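Amine Dehydrogenase (Pseudomonas putida, PDB 1JMX) probably takes part in the oxidative deamination of amines, as the beta-propeller chain of a three-chain assembly that carries heme c. Local coordinates at residues T228-L236 with T247-Y257; Y310-V320 with N331-T342. One frame throughout, in Å; residues are numbered along the deposited sequence.

Interaction 1 (T228-L236 with T247-Y257); sequences TADLLYGYL and TQEFADLTELY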
loop_
_atom_site.group_PDB
_atom_site.type_symbol
_atom_site.label_atom_id
_atom_site.label_comp_id
_atom_site.label_asym_id
_atom_site.label_seq_id
_atom_site.Cartn_x
_atom_site.Cartn_y
_atom_site.Cartn_z
ATOM N N THR B 228 -7.907 -24.819 -7.568
ATOM C CA THR B 228 -8.493 -26.100 -7.148
ATOM C C THR B 228 -8.103 -26.545 -5.735
ATOM O O THR B 228 -8.832 -27.321 -5.099
ATOM C CB THR B 228 -8.194 -27.233 -8.174
ATOM O OG1 THR B 228 -8.740 -26.869 -9.453
ATOM C CG2 THR B 228 -8.802 -28.581 -7.714
ATOM N N ALA B 229 -6.965 -26.066 -5.242
ATOM C CA ALA B 229 -6.538 -26.409 -3.899
ATOM C C ALA B 229 -7.623 -25.918 -2.939
ATOM O O ALA B 229 -8.156 -24.814 -3.091
ATOM C CB ALA B 229 -5.209 -25.747 -3.587
ATOM N N ASP B 230 -7.961 -26.760 -1.972
ATOM C CA ASP B 230 -8.989 -26.465 -0.979
ATOM C C ASP B 230 -8.413 -25.794 0.275
ATOM O O ASP B 230 -7.597 -26.381 0.991
ATOM C CB ASP B 230 -9.684 -27.778 -0.597
ATOM C CG ASP B 230 -11.055 -27.567 0.002
ATOM O OD1 ASP B 230 -11.642 -26.482 -0.221
ATOM O OD2 ASP B 230 -11.555 -28.498 0.681
ATOM N N LEU B 231 -8.881 -24.586 0.562
ATOM C CA LEU B 231 -8.406 -23.848 1.724
ATOM C C LEU B 231 -9.001 -24.319 3.038
ATOM O O LEU B 231 -10.211 -24.310 3.214
ATOM C CB LEU B 231 -8.643 -22.347 1.550
ATOM C CG LEU B 231 -7.578 -21.592 0.749
ATOM C CD1 LEU B 231 -7.919 -20.098 0.704
ATOM C CD2 LEU B 231 -6.197 -21.806 1.388
ATOM N N LEU B 232 -8.129 -24.679 3.975
ATOM C CA LEU B 232 -8.545 -25.162 5.287
ATOM C C LEU B 232 -7.890 -24.383 6.430
ATOM O O LEU B 232 -6.812 -23.808 6.271
ATOM C CB LEU B 232 -8.153 -26.636 5.442
ATOM C CG LEU B 232 -8.650 -27.643 4.408
ATOM C CD1 LEU B 232 -7.762 -28.866 4.417
ATOM C CD2 LEU B 232 -10.096 -28.020 4.700
ATOM N N TYR B 233 -8.562 -24.350 7.576
ATOM C CA TYR B 233 -8.008 -23.713 8.759
ATOM C C TYR B 233 -7.595 -24.841 9.688
ATOM O O TYR B 233 -8.274 -25.864 9.790
ATOM C CB TYR B 233 -9.020 -22.812 9.461
ATOM C CG TYR B 233 -8.658 -21.341 9.389
ATOM C CD1 TYR B 233 -9.396 -20.466 8.600
ATOM C CD2 TYR B 233 -7.550 -20.835 10.074
ATOM C CE1 TYR B 233 -9.046 -19.133 8.486
ATOM C CE2 TYR B 233 -7.189 -19.492 9.962
ATOM C CZ TYR B 233 -7.943 -18.650 9.164
ATOM O OH TYR B 233 -7.596 -17.331 9.005
ATOM N N GLY B 234 -6.446 -24.671 10.318
ATOM C CA GLY B 234 -5.954 -25.676 11.227
ATOM C C GLY B 234 -5.604 -25.077 12.569
ATOM O O GLY B 234 -5.591 -23.855 12.760
ATOM N N TYR B 235 -5.310 -25.966 13.504
ATOM C CA TYR B 235 -4.948 -25.601 14.852
ATOM C C TYR B 235 -3.715 -26.419 15.199
ATOM O O TYR B 235 -3.665 -27.632 14.981
ATOM C CB TYR B 235 -6.080 -25.963 15.803
ATOM C CG TYR B 235 -5.864 -25.552 17.232
ATOM C CD1 TYR B 235 -6.073 -24.236 17.630
ATOM C CD2 TYR B 235 -5.548 -26.491 18.209
ATOM C CE1 TYR B 235 -5.989 -23.864 18.965
ATOM C CE2 TYR B 235 -5.459 -26.127 19.552
ATOM C CZ TYR B 235 -5.688 -24.815 19.921
ATOM O OH TYR B 235 -5.679 -24.448 21.249
ATOM N N LEU B 236 -2.708 -25.726 15.701
ATOM C CA LEU B 236 -1.458 -26.340 16.102
ATOM C C LEU B 236 -1.353 -26.078 17.596
ATOM O O LEU B 236 -1.903 -25.102 18.094
ATOM C CB LEU B 236 -0.322 -25.677 15.315
ATOM C CG LEU B 236 1.119 -25.472 15.786
ATOM C CD1 LEU B 236 1.937 -25.018 14.574
ATOM C CD2 LEU B 236 1.212 -24.434 16.904
ATOM N N THR B 247 -1.595 -31.034 15.720
ATOM C CA THR B 247 -2.084 -30.226 14.611
ATOM C C THR B 247 -3.336 -30.899 14.068
ATOM O O THR B 247 -3.476 -32.124 14.151
ATOM C CB THR B 247 -1.080 -30.146 13.450
ATOM O OG1 THR B 247 -0.952 -31.438 12.846
ATOM C CG2 THR B 247 0.281 -29.658 13.927
ATOM N N GLN B 248 -4.247 -30.104 13.518
ATOM C CA GLN B 248 -5.464 -30.648 12.945
ATOM C C GLN B 248 -6.347 -29.578 12.322
ATOM O O GLN B 248 -6.603 -28.540 12.939
ATOM C CB GLN B 248 -6.254 -31.441 13.991
ATOM C CG GLN B 248 -7.315 -30.674 14.750
ATOM C CD GLN B 248 -8.589 -31.485 14.867
ATOM O OE1 GLN B 248 -8.687 -32.396 15.697
ATOM N NE2 GLN B 248 -9.559 -31.197 13.998
ATOM N N GLU B 249 -6.792 -29.825 11.091
ATOM C CA GLU B 249 -7.673 -28.889 10.397
ATOM C C GLU B 249 -9.080 -29.037 10.980
ATOM O O GLU B 249 -9.530 -30.157 11.247
ATOM C CB GLU B 249 -7.677 -29.166 8.896
ATOM C CG GLU B 249 -6.339 -28.928 8.221
ATOM C CD GLU B 249 -5.299 -29.969 8.585
ATOM O OE1 GLU B 249 -5.644 -31.169 8.645
ATOM O OE2 GLU B 249 -4.129 -29.599 8.800
ATOM N N PHE B 250 -9.763 -27.915 11.202
ATOM C CA PHE B 250 -11.104 -27.948 11.792
ATOM C C PHE B 250 -12.231 -27.305 10.979
ATOM O O PHE B 250 -13.341 -27.136 11.484
ATOM C CB PHE B 250 -11.076 -27.335 13.201
ATOM C CG PHE B 250 -10.656 -25.889 13.235
ATOM C CD1 PHE B 250 -11.606 -24.872 13.158
ATOM C CD2 PHE B 250 -9.315 -25.541 13.369
ATOM C CE1 PHE B 250 -11.227 -23.532 13.215
ATOM C CE2 PHE B 250 -8.925 -24.199 13.427
ATOM C CZ PHE B 250 -9.884 -23.196 13.350
ATOM N N ALA B 251 -11.951 -26.961 9.727
ATOM C CA ALA B 251 -12.958 -26.323 8.887
ATOM C C ALA B 251 -12.422 -25.848 7.545
ATOM O O ALA B 251 -11.240 -25.527 7.407
ATOM C CB ALA B 251 -13.554 -25.129 9.623
ATOM N N ASP B 252 -13.301 -25.806 6.550
ATOM C CA ASP B 252 -12.908 -25.295 5.254
ATOM C C ASP B 252 -12.979 -23.783 5.424
ATOM O O ASP B 252 -13.908 -23.264 6.042
ATOM C CB ASP B 252 -13.860 -25.745 4.139
ATOM C CG ASP B 252 -13.422 -25.237 2.770
ATOM O OD1 ASP B 252 -14.018 -24.258 2.267
ATOM O OD2 ASP B 252 -12.446 -25.786 2.209
ATOM N N LEU B 253 -11.957 -23.095 4.938
ATOM C CA LEU B 253 -11.876 -21.646 5.032
ATOM C C LEU B 253 -12.924 -20.905 4.190
ATOM O O LEU B 253 -12.919 -20.987 2.959
ATOM C CB LEU B 253 -10.469 -21.201 4.623
ATOM C CG LEU B 253 -9.947 -19.783 4.875
ATOM C CD1 LEU B 253 -8.450 -19.783 4.638
ATOM C CD2 LEU B 253 -10.633 -18.757 3.978
ATOM N N THR B 254 -13.816 -20.188 4.870
ATOM C CA THR B 254 -14.852 -19.368 4.224
ATOM C C THR B 254 -14.636 -17.893 4.594
ATOM O O THR B 254 -15.151 -16.991 3.932
ATOM C CB THR B 254 -16.284 -19.795 4.630
ATOM O OG1 THR B 254 -16.453 -19.689 6.050
ATOM C CG2 THR B 254 -16.550 -21.215 4.190
ATOM N N GLU B 255 -13.855 -17.676 5.656
ATOM C CA GLU B 255 -13.515 -16.348 6.170
ATOM C C GLU B 255 -12.218 -16.464 6.976
ATOM O O GLU B 255 -11.785 -17.570 7.324
ATOM C CB GLU B 255 -14.630 -15.806 7.071
ATOM C CG GLU B 255 -14.937 -16.673 8.290
ATOM C CD GLU B 255 -15.984 -16.069 9.221
ATOM O OE1 GLU B 255 -16.538 -16.817 10.051
ATOM O OE2 GLU B 255 -16.244 -14.850 9.150
ATOM N N LEU B 256 -11.609 -15.326 7.288
ATOM C CA LEU B 256 -10.367 -15.316 8.044
ATOM C C LEU B 256 -10.574 -15.068 9.531
ATOM O O LEU B 256 -11.529 -14.399 9.932
ATOM C CB LEU B 256 -9.414 -14.256 7.493
ATOM C CG LEU B 256 -8.960 -14.344 6.034
ATOM C CD1 LEU B 256 -8.040 -13.161 5.743
ATOM C CD2 LEU B 256 -8.249 -15.666 5.756
ATOM N N TYR B 257 -9.667 -15.639 10.332
ATOM C CA TYR B 257 -9.641 -15.500 11.792
ATOM C C TYR B 257 -8.190 -15.157 12.151
ATOM O O TYR B 257 -7.260 -15.704 11.558
ATOM C CB TYR B 257 -10.018 -16.814 12.498
ATOM C CG TYR B 257 -11.357 -17.392 12.101
ATOM C CD1 TYR B 257 -11.442 -18.658 11.535
ATOM C CD2 TYR B 257 -12.531 -16.647 12.240
ATOM C CE1 TYR B 257 -12.654 -19.173 11.104
ATOM C CE2 TYR B 257 -13.752 -17.150 11.817
ATOM C CZ TYR B 257 -13.804 -18.418 11.244
ATOM O OH TYR B 257 -15.004 -18.924 10.803
#

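Interaction 2 (Y310-V320 with N331-T342); sequences YLGGTFNDLAV and NIKLPGGDMSTT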
loop_
_atom_site.group_PDB
_atom_site.type_symbol
_atom_site.label_atom_id
_atom_site.label_comp_id
_atom_site.label_asym_id
_atom_site.label_seq_id
_atom_site.Cartn_x
_atom_site.Cartn_y
_atom_site.Cartn_z
ATOM N N TYR B 310 -13.765 -13.113 26.102
ATOM C CA TYR B 310 -13.464 -11.712 25.894
ATOM C C TYR B 310 -12.873 -11.522 24.509
ATOM O O TYR B 310 -12.165 -12.389 24.003
ATOM C CB TYR B 310 -12.463 -11.213 26.944
ATOM C CG TYR B 310 -12.978 -11.233 28.366
ATOM C CD1 TYR B 310 -12.827 -12.370 29.165
ATOM C CD2 TYR B 310 -13.617 -10.123 28.913
ATOM C CE1 TYR B 310 -13.296 -12.399 30.468
ATOM C CE2 TYR B 310 -14.090 -10.140 30.216
ATOM C CZ TYR B 310 -13.925 -11.286 30.990
ATOM O OH TYR B 310 -14.385 -11.319 32.286
ATOM N N LEU B 311 -13.202 -10.397 23.887
ATOM C CA LEU B 311 -12.676 -10.060 22.572
ATOM C C LEU B 311 -11.921 -8.743 22.732
ATOM O O LEU B 311 -12.499 -7.739 23.136
ATOM C CB LEU B 311 -13.801 -9.918 21.546
ATOM C CG LEU B 311 -14.698 -11.135 21.286
ATOM C CD1 LEU B 311 -15.569 -10.842 20.072
ATOM C CD2 LEU B 311 -13.874 -12.390 21.039
ATOM N N GLY B 312 -10.623 -8.769 22.450
ATOM C CA GLY B 312 -9.806 -7.579 22.588
ATOM C C GLY B 312 -9.058 -7.194 21.334
ATOM O O GLY B 312 -9.292 -7.751 20.270
ATOM N N GLY B 313 -8.108 -6.275 21.481
ATOM C CA GLY B 313 -7.346 -5.782 20.349
ATOM C C GLY B 313 -8.191 -4.750 19.625
ATOM O O GLY B 313 -9.321 -4.487 20.037
ATOM N N THR B 314 -7.639 -4.116 18.595
ATOM C CA THR B 314 -8.394 -3.136 17.810
ATOM C C THR B 314 -8.622 -1.769 18.505
ATOM O O THR B 314 -7.663 -1.021 18.703
ATOM C CB THR B 314 -9.703 -3.817 17.270
ATOM O OG1 THR B 314 -9.362 -4.679 16.175
ATOM C CG2 THR B 314 -10.740 -2.830 16.816
ATOM N N PHE B 315 -9.857 -1.466 18.909
ATOM C CA PHE B 315 -10.186 -0.202 19.544
ATOM C C PHE B 315 -9.981 -0.294 21.049
ATOM O O PHE B 315 -9.218 -1.130 21.514
ATOM C CB PHE B 315 -11.630 0.208 19.223
ATOM C CG PHE B 315 -11.856 0.596 17.785
ATOM C CD1 PHE B 315 -13.029 0.232 17.133
ATOM C CD2 PHE B 315 -10.913 1.337 17.086
ATOM C CE1 PHE B 315 -13.257 0.599 15.809
ATOM C CE2 PHE B 315 -11.138 1.707 15.762
ATOM C CZ PHE B 315 -12.309 1.337 15.128
ATOM N N ASN B 316 -10.691 0.539 21.809
ATOM C CA ASN B 316 -10.549 0.564 23.260
ATOM C C ASN B 316 -11.605 -0.169 24.079
ATOM O O ASN B 316 -11.764 0.128 25.260
ATOM C CB ASN B 316 -10.433 2.009 23.759
ATOM C CG ASN B 316 -11.679 2.809 23.508
ATOM O OD1 ASN B 316 -12.589 2.356 22.822
ATOM N ND2 ASN B 316 -11.731 4.010 24.060
ATOM N N ASP B 317 -12.325 -1.115 23.480
ATOM C CA ASP B 317 -13.329 -1.854 24.241
ATOM C C ASP B 317 -13.225 -3.375 24.156
ATOM O O ASP B 317 -12.855 -3.933 23.118
ATOM C CB ASP B 317 -14.758 -1.409 23.865
ATOM C CG ASP B 317 -15.179 -1.863 22.470
ATOM O OD1 ASP B 317 -14.817 -1.188 21.491
ATOM O OD2 ASP B 317 -15.882 -2.885 22.350
ATOM N N LEU B 318 -13.488 -4.029 25.284
ATOM C CA LEU B 318 -13.506 -5.484 25.355
ATOM C C LEU B 318 -14.962 -5.912 25.196
ATOM O O LEU B 318 -15.851 -5.350 25.831
ATOM C CB LEU B 318 -13.045 -6.005 26.726
ATOM C CG LEU B 318 -11.637 -5.881 27.310
ATOM C CD1 LEU B 318 -10.608 -6.424 26.344
ATOM C CD2 LEU B 318 -11.370 -4.449 27.655
ATOM N N ALA B 319 -15.215 -6.872 24.322
ATOM C CA ALA B 319 -16.567 -7.374 24.170
ATOM C C ALA B 319 -16.599 -8.614 25.056
ATOM O O ALA B 319 -15.631 -9.373 25.090
ATOM C CB ALA B 319 -16.854 -7.745 22.717
ATOM N N VAL B 320 -17.651 -8.770 25.850
ATOM C CA VAL B 320 -17.770 -9.942 26.713
ATOM C C VAL B 320 -18.893 -10.784 26.136
ATOM O O VAL B 320 -20.007 -10.302 25.963
ATOM C CB VAL B 320 -18.095 -9.583 28.181
ATOM C CG1 VAL B 320 -18.088 -10.845 29.032
ATOM C CG2 VAL B 320 -17.086 -8.589 28.721
ATOM N N ASN B 331 -19.843 -4.759 27.286
ATOM C CA ASN B 331 -18.604 -4.185 26.788
ATOM C C ASN B 331 -17.903 -3.465 27.912
ATOM O O ASN B 331 -18.535 -2.733 28.679
ATOM C CB ASN B 331 -18.860 -3.163 25.673
ATOM C CG ASN B 331 -19.336 -3.801 24.403
ATOM O OD1 ASN B 331 -20.534 -3.832 24.123
ATOM N ND2 ASN B 331 -18.400 -4.332 23.623
ATOM N N ILE B 332 -16.597 -3.685 28.006
ATOM C CA ILE B 332 -15.773 -3.025 29.004
ATOM C C ILE B 332 -15.056 -1.928 28.229
ATOM O O ILE B 332 -14.310 -2.210 27.291
ATOM C CB ILE B 332 -14.729 -3.999 29.616
ATOM C CG1 ILE B 332 -15.438 -5.145 30.346
ATOM C CG2 ILE B 332 -13.788 -3.250 30.570
ATOM C CD1 ILE B 332 -14.507 -6.228 30.821
ATOM N N LYS B 333 -15.355 -0.679 28.562
ATOM C CA LYS B 333 -14.718 0.455 27.902
ATOM C C LYS B 333 -13.435 0.786 28.661
ATOM O O LYS B 333 -13.473 1.066 29.858
ATOM C CB LYS B 333 -15.671 1.658 27.877
ATOM C CG LYS B 333 -15.087 2.961 27.314
ATOM C CD LYS B 333 -14.760 2.870 25.829
ATOM C CE LYS B 333 -16.006 2.599 24.975
ATOM N NZ LYS B 333 -15.687 2.517 23.509
ATOM N N LEU B 334 -12.300 0.686 27.975
ATOM C CA LEU B 334 -11.001 0.971 28.578
ATOM C C LEU B 334 -10.598 2.437 28.448
ATOM O O LEU B 334 -10.876 3.083 27.435
ATOM C CB LEU B 334 -9.916 0.139 27.907
ATOM C CG LEU B 334 -10.007 -1.376 27.942
ATOM C CD1 LEU B 334 -8.895 -1.946 27.086
ATOM C CD2 LEU B 334 -9.903 -1.852 29.372
ATOM N N PRO B 335 -9.956 2.992 29.487
ATOM C CA PRO B 335 -9.523 4.389 29.423
ATOM C C PRO B 335 -8.438 4.513 28.338
ATOM O O PRO B 335 -7.628 3.600 28.163
ATOM C CB PRO B 335 -8.934 4.625 30.819
ATOM C CG PRO B 335 -9.746 3.730 31.681
ATOM C CD PRO B 335 -9.823 2.462 30.855
ATOM N N GLY B 336 -8.443 5.620 27.600
ATOM C CA GLY B 336 -7.448 5.821 26.562
ATOM C C GLY B 336 -7.895 5.483 25.151
ATOM O O GLY B 336 -9.027 5.760 24.772
ATOM N N GLY B 337 -7.012 4.864 24.375
ATOM C CA GLY B 337 -7.352 4.530 23.006
ATOM C C GLY B 337 -7.243 3.079 22.570
ATOM O O GLY B 337 -7.552 2.154 23.318
ATOM N N ASP B 338 -6.801 2.895 21.334
ATOM C CA ASP B 338 -6.668 1.581 20.726
ATOM C C ASP B 338 -5.771 0.555 21.412
ATOM O O ASP B 338 -4.662 0.871 21.836
ATOM C CB ASP B 338 -6.202 1.744 19.282
ATOM C CG ASP B 338 -7.233 2.430 18.402
ATOM O OD1 ASP B 338 -8.084 3.194 18.897
ATOM O OD2 ASP B 338 -7.176 2.194 17.190
ATOM N N MET B 339 -6.257 -0.685 21.474
ATOM C CA MET B 339 -5.521 -1.806 22.043
ATOM C C MET B 339 -4.533 -2.319 21.001
ATOM O O MET B 339 -3.545 -2.973 21.331
ATOM C CB MET B 339 -6.473 -2.947 22.421
ATOM C CG MET B 339 -7.186 -2.767 23.745
ATOM S SD MET B 339 -8.100 -4.236 24.235
ATOM C CE MET B 339 -9.751 -3.841 23.647
ATOM N N SER B 340 -4.824 -2.038 19.734
ATOM C CA SER B 340 -3.986 -2.472 18.627
ATOM C C SER B 340 -3.710 -3.986 18.672
ATOM O O SER B 340 -4.645 -4.770 18.844
ATOM C CB SER B 340 -2.701 -1.656 18.582
ATOM O OG SER B 340 -2.051 -1.862 17.352
ATOM N N THR B 341 -2.444 -4.398 18.575
ATOM C CA THR B 341 -2.104 -5.830 18.578
ATOM C C THR B 341 -1.898 -6.479 19.945
ATOM O O THR B 341 -1.337 -7.563 20.027
ATOM C CB THR B 341 -0.860 -6.135 17.711
ATOM O OG1 THR B 341 0.291 -5.494 18.275
ATOM C CG2 THR B 341 -1.070 -5.658 16.276
ATOM N N THR B 342 -2.366 -5.824 21.005
ATOM C CA THR B 342 -2.237 -6.340 22.369
ATOM C C THR B 342 -2.949 -7.684 22.557
ATOM O O THR B 342 -3.934 -7.973 21.877
ATOM C CB THR B 342 -2.827 -5.337 23.391
ATOM O OG1 THR B 342 -2.411 -5.693 24.710
ATOM C CG2 THR B 342 -4.345 -5.361 23.354
#

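Interaction 1 (T228-L236 with T247-Y257)
The phenol oxygen of Tyr233 accepts the backbone N-H of Tyr257 in an almost straight bond, OH to N 3.0 Å with 178° at the hydrogen. The side chain extends from the hairpin to the segment 253-257: Leu253 CG packs 3.8 Å from Tyr233 CE1, Glu255 O sits at the ring edge, and Tyr257 CD1 lies over one face, the two ring planes being oblique at 45°. Backbone bonds join the strands themselves. Tyr233 N gives its hydrogen to Ala251 O at 2.9 Å, while Tyr233 O takes that of Phe250 N; Tyr235 and Gln248 exchange a reciprocal pair. Farther on, Leu253 N donates to Leu231 O at 2.7 Å. Ala251 N, buried at the corner, has no partner in the model. With CG of Phe250 set between its backbone N and carbonyl carbon (chi1 62°), the ring folds back over strand 230-236, its CZ 4.0 Å from Tyr233 CB and its edge against Gly234 O. Glu249 OE2 is held by Arg189 in a salt bridge and by the hydroxyl of Tyr214; Asp230 OD2 pairs with Arg218. Tyr257 OH donates to Glu255 OE1, which Arg276 also holds, and meets Tyr280 OH. The hairpin ends on an outermost strand of one blade, 245-250, and the corner at Ala251 leads into the first strand of the next, as in a beta-propeller.

Interaction 2 (Y310-V320 with N331-T342)
Asn316 and Lys333 meet through bent side chains: chi1 of 65° holds the asparagine amide between its own backbone N and carbonyl carbon, and the lysine curls at chi2 and chi3 (66° and 62°) to bring its amine back to the Asn316 amide. Lys333 NZ then donates to Asn316 OD1 at 3.2 Å, tilted from the plane of that carbonyl, while Asn316 ND2 turns the other end of the amide to Gly336 O at 3.3 Å. The backbone of the same residue is gripped too, Leu334 N meeting Asn316 O at 2.8 Å. With an alanine here, Gly336 O and the lysine amine would probably lose these partners, and the segment after strand 331-333 would be less firmly tied to the loop 313-316. Leu318 and Ile332 form the hydrogen-bonded pair of this outer hairpin of a beta-propeller blade, and Leu318 CD2 presses tightly on Leu334 CG at 3.4 Å. Asp317 lies on the other side of the strand, its carboxylate hydrogen-bonded to the Tyr297 hydroxyl and to His295 NE2. Farther along, Met339 and Ser340 both face Thr314 in a classic beta bulge: Thr314 N donates to Ser340 O at 3.1 Å, and Ser340 N returns a bond to Thr314 O. The Met339 side chain crosses that of Leu318 at about a right angle; its SD takes a weak hydrogen bond from Gly313 N at 3.4 Å, and Met339 CE lies 3.2 Å from Asp317 O. Around the bulge, Asp338, Ser340 and the Thr314 hydroxyl hydrogen-bond to the chain of another protein.

In the fold
From the N terminus the chain first builds the sheets that precede strand 209-218. Interaction 1 closes the short hairpin connection 237-246, joining strand 230-239 to strand 245-250, and its second segment leads on into strand 257-262 of the following sheet. Once that sheet is complete at strand 286-292, interaction 2 closes connection 321-330 in the sheet after it, and 331-342 carries the chain toward strand 345-348, which pairs with strand 12-18 and so shuts the propeller ring. The two contacts follow in series, neither nesting nor crossing. The centres of interaction 1 and interaction 2 are about 27 Å apart. The nearest atoms of interaction 1 and interaction 2 are about 10 Å apart, so they do not touch.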